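Local coordinates for putative bacterial transcription regulation protein (Staphylococcus aureus, PDB 3LUR) that probably serves as an effector-binding regulator of bacterial transcription, its natural ligand not established, at residues Lys50-Leu61 against Tyr72-Asn80; Ser95-Val106 against Ser145-Val156. One frame throughout, in Å; residues are numbered along the deposited sequence. Where two conformers were deposited one is given.

Interaction 1 (Lys50-Leu61 against Tyr72-Asn80); sequences KNNGDLAGILGL and YMIAVTGDN. With EDO (1,2-ethanediol), chain I.
T77 and N52 meet nearly at right angles where the loop before strand 58-61 folds back over T77 and the residues that follow it. The T77 hydroxyl sits between its own backbone N and carbonyl carbon (chi1 56°), which brings OG1 within 2.9 Å of N52 OD1, to which it donates, and lets it accept from L55 N; its methyl CG2 meanwhile packs on L55 CD1. Threonine suits the place because one branch is polar and the other apolar. N52 OD1 also takes D54 N in an Asx turn, the two donors arriving from opposite faces of the amide. With both bonds fixing the amide's rotation, ND2 reaches D79 OD1 at 3.0 Å, in the amide plane but above the carboxylate plane. Backbone N52 N adds a straight bond to T77 O (2.8 Å). Farther along, I58 CG1 lies against V76 CG1 (3.9 Å), and G60, lacking a side chain, lets Y72 OH come to 3.3 Å from its CA. That hydroxyl is hydrogen-bonded to E136 and W35. The strands form an antiparallel hairpin: helix 24-41 packs against Y72 and I74, and helix 43-50 against I58, I74 and V76, while F135 of strand 134-138 touches L59 and L61.

Interaction 2 (Ser95-Val106 against Ser145-Val156); sequences SKYMVFEAQGAV and SEKYITEIWMPV
Strands 95-103 and 149-156 run antiparallel and strongly twisted, their axes 4.3 Å apart at 138°, with hydrogen-bonded pairs such as F100 with I152 along their length. On the face bearing Y97, V99 and W153, the indole is the centrepiece. Its CE3 edge points at the face of the Y97 ring, a T-shaped stack with centroids 5.4 Å apart and planes at 74°. V99 CG2 lies over the middle of the six-membered ring, 3.6 Å from its centroid, in a CH-pi contact. The valine's first torsion (chi1 -177°) sets both methyls to use, CG1 reaching the NE1 end of the indole. A broad, flat tryptophan can thus serve two neighbours at once, and its NE1 donates to E151 OE1 (2.9 Å), meeting the carboxylate on its anti side and somewhat out of plane. Farther along this face, the E101 chain lies across I149 CG2, with E151 near enough that the two acids would probably disfavour each other's charge.

The other face is largely apolar: F100 CE1 meets M154 CG at 3.8 Å, the two side chains crossing at about a right angle, and M98 CE is pressed tightly on V156 CG1. Both methionines are selenomethionine. At the far end Q103, fully extended, carries NE2 to K147 O (3.1 Å), while E146, bent at chi2, brings OE1 back to A105 N at 3.1 Å; G104 accepts a backbone conformation difficult for other residues. V106 CG2 touches CD2 of Y148, the two side chains crossing at a slant.

The M98, F100 and I152 face lies toward helix 108-124, which touches I152 and M154, whereas F135 stacks on W153. This twisted antiparallel pairing belongs to the closed six-stranded barrel of the chain, consistent with the effector-binding fold its family name implies.

How the interactions relate
Both interactions join antiparallel neighbours of one closed sheet, following each other along the chain, with centres about 15 Å apart. Interaction 1 is the more buried and local: a hairpin with few paired residues, whose side-chain polar bonds gather in the loop, through asparagine, threonine and Asx turns. Interaction 2 brings together strands separated by helix 108-124 and strand 134-138, over a longer run, and relies on aromatic and aliphatic packing, with its charged groups at exposed or partly exposed positions. They meet where L55 CD2 approaches W153 CH2 at 4.2 Å. F135 of strand 134-138, the strand between theirs in the sheet, contacts side chains of both.

Interaction 1 (Lys50-Leu61 against Tyr72-Asn80)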
loop_
_atom_site.group_PDB
_atom_site.type_symbol
_atom_site.label_atom_id
_atom_site.label_comp_id
_atom_site.label_asym_id
_atom_site.label_seq_id
_atom_site.Cartn_x
_atom_site.Cartn_y
_atom_site.Cartn_z
ATOM N N LYS A 50 12.893 -2.069 11.171
ATOM C CA LYS A 50 11.988 -1.216 11.960
ATOM C C LYS A 50 10.567 -1.752 12.018
ATOM O O LYS A 50 9.731 -1.225 12.743
ATOM C CB LYS A 50 11.924 0.193 11.347
ATOM C CG LYS A 50 13.272 0.883 11.264
ATOM C CD LYS A 50 13.136 2.342 10.857
ATOM C CE LYS A 50 14.505 3.020 10.772
ATOM N NZ LYS A 50 15.247 2.932 12.065
ATOM N N ASN A 51 10.294 -2.776 11.236
ATOM C CA ASN A 51 8.941 -3.341 11.134
ATOM C C ASN A 51 8.508 -3.943 12.463
ATOM O O ASN A 51 9.103 -4.903 12.932
ATOM C CB ASN A 51 8.893 -4.380 10.015
ATOM C CG ASN A 51 7.470 -4.763 9.612
ATOM O OD1 ASN A 51 6.563 -4.793 10.433
ATOM N ND2 ASN A 51 7.286 -5.075 8.337
ATOM N N ASN A 52 7.480 -3.367 13.070
ATOM C CA ASN A 52 7.032 -3.822 14.397
ATOM C C ASN A 52 5.964 -4.898 14.350
ATOM O O ASN A 52 5.432 -5.247 15.369
ATOM C CB ASN A 52 6.549 -2.638 15.256
ATOM C CG ASN A 52 5.226 -2.063 14.793
ATOM O OD1 ASN A 52 4.641 -2.522 13.811
ATOM N ND2 ASN A 52 4.745 -1.050 15.500
ATOM N N GLY A 53 5.610 -5.362 13.153
ATOM C CA GLY A 53 4.614 -6.423 12.996
ATOM C C GLY A 53 3.133 -6.035 13.040
ATOM O O GLY A 53 2.285 -6.902 12.867
ATOM N N ASP A 54 2.806 -4.754 13.233
ATOM C CA ASP A 54 1.393 -4.325 13.257
ATOM C C ASP A 54 0.684 -4.789 12.004
ATOM O O ASP A 54 -0.501 -5.120 12.053
ATOM C CB ASP A 54 1.254 -2.810 13.379
ATOM C CG ASP A 54 1.498 -2.318 14.783
ATOM O OD1 ASP A 54 1.395 -3.116 15.726
ATOM O OD2 ASP A 54 1.757 -1.119 14.955
ATOM N N LEU A 55 1.385 -4.697 10.868
ATOM C CA LEU A 55 0.941 -5.299 9.609
ATOM C C LEU A 55 2.059 -6.242 9.185
ATOM O O LEU A 55 3.240 -5.873 9.205
ATOM C CB LEU A 55 0.671 -4.262 8.529
ATOM C CG LEU A 55 -0.615 -3.459 8.749
ATOM C CD1 LEU A 55 -0.709 -2.313 7.801
ATOM C CD2 LEU A 55 -1.848 -4.388 8.632
ATOM N N ALA A 56 1.687 -7.469 8.828
ATOM C CA ALA A 56 2.670 -8.507 8.476
ATOM C C ALA A 56 3.078 -8.390 7.019
ATOM O O ALA A 56 2.571 -9.088 6.145
ATOM C CB ALA A 56 2.106 -9.909 8.762
ATOM N N GLY A 57 4.012 -7.513 6.756
ATOM C CA GLY A 57 4.524 -7.357 5.434
ATOM C C GLY A 57 4.996 -5.940 5.263
ATOM O O GLY A 57 5.120 -5.179 6.241
ATOM N N ILE A 58 5.341 -5.619 4.045
ATOM C CA ILE A 58 5.779 -4.285 3.731
ATOM C C ILE A 58 4.677 -3.678 2.863
ATOM O O ILE A 58 4.030 -4.388 2.043
ATOM C CB ILE A 58 7.191 -4.287 3.090
ATOM C CG1 ILE A 58 7.672 -2.851 2.845
ATOM C CG2 ILE A 58 7.218 -5.136 1.822
ATOM C CD1 ILE A 58 9.155 -2.730 2.611
ATOM N N LEU A 59 4.438 -2.404 3.074
ATOM C CA LEU A 59 3.374 -1.691 2.390
ATOM C C LEU A 59 3.813 -0.864 1.213
ATOM O O LEU A 59 4.892 -0.222 1.223
ATOM C CB LEU A 59 2.655 -0.739 3.357
ATOM C CG LEU A 59 1.774 -1.223 4.523
ATOM C CD1 LEU A 59 2.534 -1.763 5.717
ATOM C CD2 LEU A 59 0.890 -0.042 5.020
ATOM N N GLY A 60 2.924 -0.861 0.214
ATOM C CA GLY A 60 2.938 0.056 -0.872
ATOM C C GLY A 60 1.701 0.906 -0.635
ATOM O O GLY A 60 0.580 0.504 -0.974
ATOM N N LEU A 61 1.898 2.049 -0.004
ATOM C CA LEU A 61 0.782 2.924 0.373
ATOM C C LEU A 61 0.510 3.954 -0.705
ATOM O O LEU A 61 1.373 4.791 -1.030
ATOM C CB LEU A 61 1.075 3.633 1.710
ATOM C CG LEU A 61 -0.030 4.509 2.328
ATOM C CD1 LEU A 61 -1.128 3.678 3.000
ATOM C CD2 LEU A 61 0.565 5.480 3.326
ATOM N N TYR A 72 3.092 7.428 -3.671
ATOM C CA TYR A 72 3.222 6.065 -3.289
ATOM C C TYR A 72 4.297 6.031 -2.226
ATOM O O TYR A 72 5.378 6.578 -2.440
ATOM C CB TYR A 72 3.689 5.257 -4.454
ATOM C CG TYR A 72 3.675 3.792 -4.276
ATOM C CD1 TYR A 72 2.496 3.078 -4.452
ATOM C CD2 TYR A 72 4.837 3.078 -4.012
ATOM C CE1 TYR A 72 2.461 1.708 -4.352
ATOM C CE2 TYR A 72 4.815 1.694 -3.907
ATOM C CZ TYR A 72 3.623 1.013 -4.096
ATOM O OH TYR A 72 3.552 -0.357 -4.037
HETATM N N MSE A 73 3.999 5.428 -1.097
HETATM C CA MSE A 73 4.974 5.319 -0.044
HETATM C C MSE A 73 5.290 3.863 0.253
HETATM O O MSE A 73 4.403 3.043 0.543
HETATM C CB MSE A 73 4.493 6.057 1.216
HETATM C CG MSE A 73 5.455 6.012 2.378
HETATM SE SE MSE A 73 4.533 6.788 3.926
HETATM C CE MSE A 73 5.937 6.645 5.213
ATOM N N ILE A 74 6.565 3.524 0.161
ATOM C CA ILE A 74 7.025 2.200 0.556
ATOM C C ILE A 74 7.279 2.338 2.052
ATOM O O ILE A 74 8.030 3.220 2.470
ATOM C CB ILE A 74 8.283 1.823 -0.213
ATOM C CG1 ILE A 74 7.893 1.601 -1.675
ATOM C CG2 ILE A 74 8.972 0.571 0.397
ATOM C CD1 ILE A 74 9.077 1.373 -2.616
ATOM N N ALA A 75 6.642 1.499 2.853
ATOM C CA ALA A 75 6.687 1.697 4.280
ATOM C C ALA A 75 6.395 0.439 5.073
ATOM O O ALA A 75 5.811 -0.542 4.568
ATOM C CB ALA A 75 5.627 2.748 4.647
ATOM N N VAL A 76 6.764 0.504 6.339
ATOM C CA VAL A 76 6.449 -0.554 7.295
ATOM C C VAL A 76 5.781 0.078 8.501
ATOM O O VAL A 76 5.976 1.262 8.785
ATOM C CB VAL A 76 7.697 -1.327 7.792
ATOM C CG1 VAL A 76 8.394 -2.024 6.635
ATOM C CG2 VAL A 76 8.682 -0.405 8.554
ATOM N N THR A 77 4.989 -0.716 9.215
ATOM C CA THR A 77 4.410 -0.253 10.464
ATOM C C THR A 77 5.522 -0.301 11.480
ATOM O O THR A 77 6.237 -1.323 11.616
ATOM C CB THR A 77 3.272 -1.121 10.936
ATOM O OG1 THR A 77 3.724 -2.473 11.050
ATOM C CG2 THR A 77 2.095 -1.030 9.997
ATOM N N GLY A 78 5.716 0.818 12.175
ATOM C CA GLY A 78 6.770 0.928 13.168
ATOM C C GLY A 78 6.359 1.683 14.405
ATOM O O GLY A 78 5.249 2.205 14.487
ATOM N N ASP A 79 7.262 1.717 15.379
ATOM C CA ASP A 79 7.053 2.474 16.612
ATOM C C ASP A 79 7.535 3.898 16.408
ATOM O O ASP A 79 8.419 4.132 15.597
ATOM C CB ASP A 79 7.842 1.853 17.768
ATOM C CG ASP A 79 7.371 0.440 18.114
ATOM O OD1 ASP A 79 6.210 0.108 17.804
ATOM O OD2 ASP A 79 8.155 -0.312 18.711
ATOM N N ASN A 80 6.924 4.845 17.118
ATOM C CA ASN A 80 7.368 6.219 16.974
ATOM C C ASN A 80 8.486 6.544 17.961
ATOM O O ASN A 80 8.518 6.064 19.090
ATOM C CB ASN A 80 6.215 7.217 17.061
ATOM C CG ASN A 80 6.593 8.572 16.486
ATOM O OD1 ASN A 80 7.657 8.719 15.896
ATOM N ND2 ASN A 80 5.728 9.554 16.649
HETATM C C1 EDO I . -0.196 -10.014 3.702
HETATM O O1 EDO I . -0.184 -11.256 3.026
HETATM C C2 EDO I . -0.296 -10.270 5.193
HETATM O O2 EDO I . 0.898 -10.869 5.653
HETATM O O HOH W 1 9.869 0.478 14.758
HETATM O O HOH W 2 2.385 1.367 14.184
HETATM O O HOH W 3 4.347 -3.318 8.205
#

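Interaction 2 (Ser95-Val106 against Ser145-Val156)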
loop_
_atom_site.group_PDB
_atom_site.type_symbol
_atom_site.label_atom_id
_atom_site.label_comp_id
_atom_site.label_asym_id
_atom_site.label_seq_id
_atom_site.Cartn_x
_atom_site.Cartn_y
_atom_site.Cartn_z
ATOM N N SER A 95 -9.241 2.929 10.483
ATOM C CA SER A 95 -10.303 2.757 9.515
ATOM C C SER A 95 -10.688 1.319 9.394
ATOM O O SER A 95 -9.899 0.407 9.741
ATOM C CB SER A 95 -9.846 3.251 8.133
ATOM O OG SER A 95 -10.910 3.194 7.202
ATOM N N LYS A 96 -11.898 1.117 8.909
ATOM C CA LYS A 96 -12.323 -0.179 8.426
ATOM C C LYS A 96 -11.861 -0.266 6.974
ATOM O O LYS A 96 -11.653 0.766 6.294
ATOM C CB LYS A 96 -13.835 -0.363 8.518
ATOM C CG LYS A 96 -14.381 -0.531 9.934
ATOM C CD LYS A 96 -15.896 -0.775 9.877
ATOM C CE LYS A 96 -16.487 -1.042 11.258
ATOM N NZ LYS A 96 -17.973 -1.158 11.199
ATOM N N TYR A 97 -11.684 -1.494 6.505
ATOM C CA TYR A 97 -11.183 -1.749 5.180
ATOM C C TYR A 97 -11.872 -2.927 4.550
ATOM O O TYR A 97 -12.350 -3.831 5.251
ATOM C CB TYR A 97 -9.678 -2.121 5.226
ATOM C CG TYR A 97 -8.740 -1.007 5.647
ATOM C CD1 TYR A 97 -8.485 -0.748 6.980
ATOM C CD2 TYR A 97 -8.126 -0.225 4.704
ATOM C CE1 TYR A 97 -7.624 0.296 7.351
ATOM C CE2 TYR A 97 -7.281 0.779 5.040
ATOM C CZ TYR A 97 -7.024 1.051 6.349
ATOM O OH TYR A 97 -6.185 2.076 6.609
HETATM N N MSE A 98 -11.953 -2.884 3.216
HETATM C CA MSE A 98 -12.250 -4.060 2.434
HETATM C C MSE A 98 -10.878 -4.547 1.998
HETATM O O MSE A 98 -10.073 -3.762 1.482
HETATM C CB MSE A 98 -13.115 -3.743 1.224
HETATM C CG MSE A 98 -14.475 -3.226 1.573
HETATM SE SE MSE A 98 -15.416 -2.749 -0.085
HETATM C CE MSE A 98 -14.263 -1.297 -0.636
ATOM N N VAL A 99 -10.583 -5.814 2.249
ATOM C CA VAL A 99 -9.292 -6.385 1.918
ATOM C C VAL A 99 -9.420 -7.432 0.830
ATOM O O VAL A 99 -10.116 -8.443 1.008
ATOM C CB VAL A 99 -8.612 -6.991 3.131
ATOM C CG1 VAL A 99 -7.181 -7.527 2.742
ATOM C CG2 VAL A 99 -8.528 -5.974 4.239
ATOM N N PHE A 100 -8.842 -7.125 -0.327
ATOM C CA PHE A 100 -8.902 -7.989 -1.504
ATOM C C PHE A 100 -7.573 -8.691 -1.642
ATOM O O PHE A 100 -6.610 -8.317 -0.984
ATOM C CB PHE A 100 -9.146 -7.167 -2.767
ATOM C CG PHE A 100 -10.381 -6.340 -2.717
ATOM C CD1 PHE A 100 -10.370 -5.117 -2.096
ATOM C CD2 PHE A 100 -11.554 -6.777 -3.321
ATOM C CE1 PHE A 100 -11.526 -4.326 -2.046
ATOM C CE2 PHE A 100 -12.709 -6.007 -3.270
ATOM C CZ PHE A 100 -12.702 -4.792 -2.646
ATOM N N GLU A 101 -7.538 -9.732 -2.464
ATOM C CA GLU A 101 -6.302 -10.454 -2.768
ATOM C C GLU A 101 -6.029 -10.414 -4.265
ATOM O O GLU A 101 -6.943 -10.625 -5.094
ATOM C CB GLU A 101 -6.357 -11.899 -2.288
ATOM C CG GLU A 101 -6.226 -12.040 -0.775
ATOM C CD GLU A 101 -6.123 -13.492 -0.306
ATOM O OE1 GLU A 101 -6.440 -14.409 -1.096
ATOM O OE2 GLU A 101 -5.693 -13.713 0.852
ATOM N N ALA A 102 -4.798 -10.079 -4.606
ATOM C CA ALA A 102 -4.310 -10.161 -5.960
ATOM C C ALA A 102 -3.406 -11.362 -5.975
ATOM O O ALA A 102 -2.526 -11.474 -5.148
ATOM C CB ALA A 102 -3.526 -8.921 -6.326
ATOM N N GLN A 103 -3.647 -12.283 -6.878
ATOM C CA GLN A 103 -2.781 -13.429 -6.991
ATOM C C GLN A 103 -2.026 -13.380 -8.303
ATOM O O GLN A 103 -2.619 -13.399 -9.382
ATOM C CB GLN A 103 -3.547 -14.751 -6.853
ATOM C CG GLN A 103 -2.588 -15.925 -6.767
ATOM C CD GLN A 103 -3.230 -17.225 -6.387
ATOM O OE1 GLN A 103 -4.297 -17.552 -6.875
ATOM N NE2 GLN A 103 -2.518 -18.036 -5.568
ATOM N N GLY A 104 -0.709 -13.360 -8.204
ATOM C CA GLY A 104 0.104 -13.307 -9.387
ATOM C C GLY A 104 1.376 -12.537 -9.178
ATOM O O GLY A 104 1.629 -12.010 -8.107
ATOM N N ALA A 105 2.168 -12.497 -10.247
ATOM C CA ALA A 105 3.488 -11.896 -10.256
ATOM C C ALA A 105 3.431 -10.405 -10.051
ATOM O O ALA A 105 2.591 -9.724 -10.646
ATOM C CB ALA A 105 4.218 -12.232 -11.593
ATOM N N VAL A 106 4.282 -9.906 -9.158
ATOM C CA VAL A 106 4.359 -8.465 -8.851
ATOM C C VAL A 106 5.317 -7.859 -9.886
ATOM O O VAL A 106 6.374 -8.429 -10.145
ATOM C CB VAL A 106 4.849 -8.250 -7.401
ATOM C CG1 VAL A 106 4.879 -6.793 -7.038
ATOM C CG2 VAL A 106 3.970 -9.029 -6.438
ATOM N N SER A 145 6.153 -15.228 -8.564
ATOM C CA SER A 145 5.247 -16.341 -8.812
ATOM C C SER A 145 3.843 -15.937 -9.222
ATOM O O SER A 145 3.270 -14.983 -8.677
ATOM C CB SER A 145 5.136 -17.213 -7.558
ATOM O OG SER A 145 4.275 -18.338 -7.769
ATOM N N GLU A 146 3.241 -16.747 -10.107
ATOM C CA GLU A 146 1.853 -16.496 -10.496
ATOM C C GLU A 146 0.933 -16.866 -9.345
ATOM O O GLU A 146 -0.241 -16.521 -9.363
ATOM C CB GLU A 146 1.463 -17.237 -11.789
ATOM C CG GLU A 146 2.088 -16.632 -13.105
ATOM C CD GLU A 146 1.990 -15.050 -13.276
ATOM O OE1 GLU A 146 1.179 -14.295 -12.620
ATOM O OE2 GLU A 146 2.776 -14.554 -14.115
ATOM N N LYS A 147 1.494 -17.479 -8.292
ATOM C CA LYS A 147 0.725 -17.872 -7.112
ATOM C C LYS A 147 0.940 -16.926 -5.932
ATOM O O LYS A 147 0.309 -17.085 -4.889
ATOM C CB LYS A 147 1.067 -19.314 -6.681
ATOM C CG LYS A 147 0.430 -20.436 -7.528
ATOM C CD LYS A 147 1.163 -20.676 -8.845
ATOM C CE LYS A 147 0.673 -21.970 -9.537
ATOM N NZ LYS A 147 1.614 -22.421 -10.638
ATOM N N TYR A 148 1.813 -15.932 -6.082
ATOM C CA TYR A 148 2.063 -15.005 -4.990
ATOM C C TYR A 148 0.821 -14.180 -4.676
ATOM O O TYR A 148 0.110 -13.713 -5.584
ATOM C CB TYR A 148 3.262 -14.073 -5.296
ATOM C CG TYR A 148 3.532 -13.083 -4.194
ATOM C CD1 TYR A 148 4.294 -13.443 -3.074
ATOM C CD2 TYR A 148 2.975 -11.815 -4.224
ATOM C CE1 TYR A 148 4.519 -12.543 -2.039
ATOM C CE2 TYR A 148 3.201 -10.907 -3.201
ATOM C CZ TYR A 148 3.960 -11.278 -2.097
ATOM O OH TYR A 148 4.153 -10.352 -1.090
ATOM N N ILE A 149 0.547 -14.013 -3.390
ATOM C CA ILE A 149 -0.624 -13.238 -2.956
ATOM C C ILE A 149 -0.261 -11.917 -2.326
ATOM O O ILE A 149 0.509 -11.862 -1.365
ATOM C CB ILE A 149 -1.494 -14.040 -1.961
ATOM C CG1 ILE A 149 -2.118 -15.231 -2.688
ATOM C CG2 ILE A 149 -2.635 -13.124 -1.375
ATOM C CD1 ILE A 149 -2.734 -16.266 -1.748
ATOM N N THR A 150 -0.833 -10.843 -2.884
ATOM C CA THR A 150 -0.686 -9.491 -2.383
ATOM C C THR A 150 -2.066 -9.085 -1.854
ATOM O O THR A 150 -3.077 -9.335 -2.519
ATOM C CB THR A 150 -0.313 -8.482 -3.529
ATOM O OG1 THR A 150 0.931 -8.853 -4.111
ATOM C CG2 THR A 150 -0.211 -7.053 -3.001
ATOM N N GLU A 151 -2.115 -8.474 -0.686
ATOM C CA GLU A 151 -3.376 -7.953 -0.182
ATOM C C GLU A 151 -3.545 -6.526 -0.581
ATOM O O GLU A 151 -2.597 -5.745 -0.561
ATOM C CB GLU A 151 -3.470 -8.074 1.331
ATOM C CG GLU A 151 -3.555 -9.480 1.820
ATOM C CD GLU A 151 -3.726 -9.574 3.328
ATOM O OE1 GLU A 151 -3.476 -8.580 4.042
ATOM O OE2 GLU A 151 -4.047 -10.688 3.799
ATOM N N ILE A 152 -4.772 -6.160 -0.910
ATOM C CA ILE A 152 -5.090 -4.781 -1.257
ATOM C C ILE A 152 -6.131 -4.309 -0.222
ATOM O O ILE A 152 -7.230 -4.875 -0.118
ATOM C CB ILE A 152 -5.637 -4.649 -2.694
ATOM C CG1 ILE A 152 -4.504 -4.843 -3.708
ATOM C CG2 ILE A 152 -6.299 -3.251 -2.908
ATOM C CD1 ILE A 152 -4.964 -4.976 -5.174
ATOM N N TRP A 153 -5.784 -3.269 0.507
ATOM C CA TRP A 153 -6.609 -2.763 1.599
ATOM C C TRP A 153 -7.184 -1.433 1.197
ATOM O O TRP A 153 -6.451 -0.451 1.080
ATOM C CB TRP A 153 -5.748 -2.576 2.837
ATOM C CG TRP A 153 -5.265 -3.811 3.481
ATOM C CD1 TRP A 153 -4.402 -4.737 2.966
ATOM C CD2 TRP A 153 -5.541 -4.222 4.821
ATOM N NE1 TRP A 153 -4.169 -5.732 3.887
ATOM C CE2 TRP A 153 -4.838 -5.430 5.043
ATOM C CE3 TRP A 153 -6.320 -3.698 5.841
ATOM C CZ2 TRP A 153 -4.913 -6.132 6.260
ATOM C CZ3 TRP A 153 -6.378 -4.377 7.058
ATOM C CH2 TRP A 153 -5.671 -5.584 7.251
HETATM N N MSE A 154 -8.503 -1.386 1.077
HETATM C CA MSE A 154 -9.216 -0.198 0.653
HETATM C C MSE A 154 -10.093 0.284 1.808
HETATM O O MSE A 154 -10.953 -0.461 2.292
HETATM C CB MSE A 154 -10.127 -0.519 -0.541
HETATM C CG MSE A 154 -9.437 -1.190 -1.660
HETATM SE SE MSE A 154 -8.027 -0.082 -2.466
HETATM C CE MSE A 154 -9.040 1.383 -3.110
ATOM N N PRO A 155 -9.898 1.539 2.235
ATOM C CA PRO A 155 -10.642 2.071 3.384
ATOM C C PRO A 155 -12.112 2.336 3.099
ATOM O O PRO A 155 -12.480 2.777 1.993
ATOM C CB PRO A 155 -9.905 3.361 3.696
ATOM C CG PRO A 155 -9.350 3.783 2.429
ATOM C CD PRO A 155 -8.965 2.546 1.695
ATOM N N VAL A 156 -12.958 1.999 4.058
ATOM C CA VAL A 156 -14.388 2.203 3.896
ATOM C C VAL A 156 -14.947 2.813 5.152
ATOM O O VAL A 156 -14.311 2.779 6.231
ATOM C CB VAL A 156 -15.129 0.895 3.583
ATOM C CG1 VAL A 156 -14.695 0.339 2.214
ATOM C CG2 VAL A 156 -14.880 -0.149 4.656
HETATM O O HOH W 4 -13.769 3.355 8.814
HETATM O O HOH W 5 0.184 -10.629 -6.250
#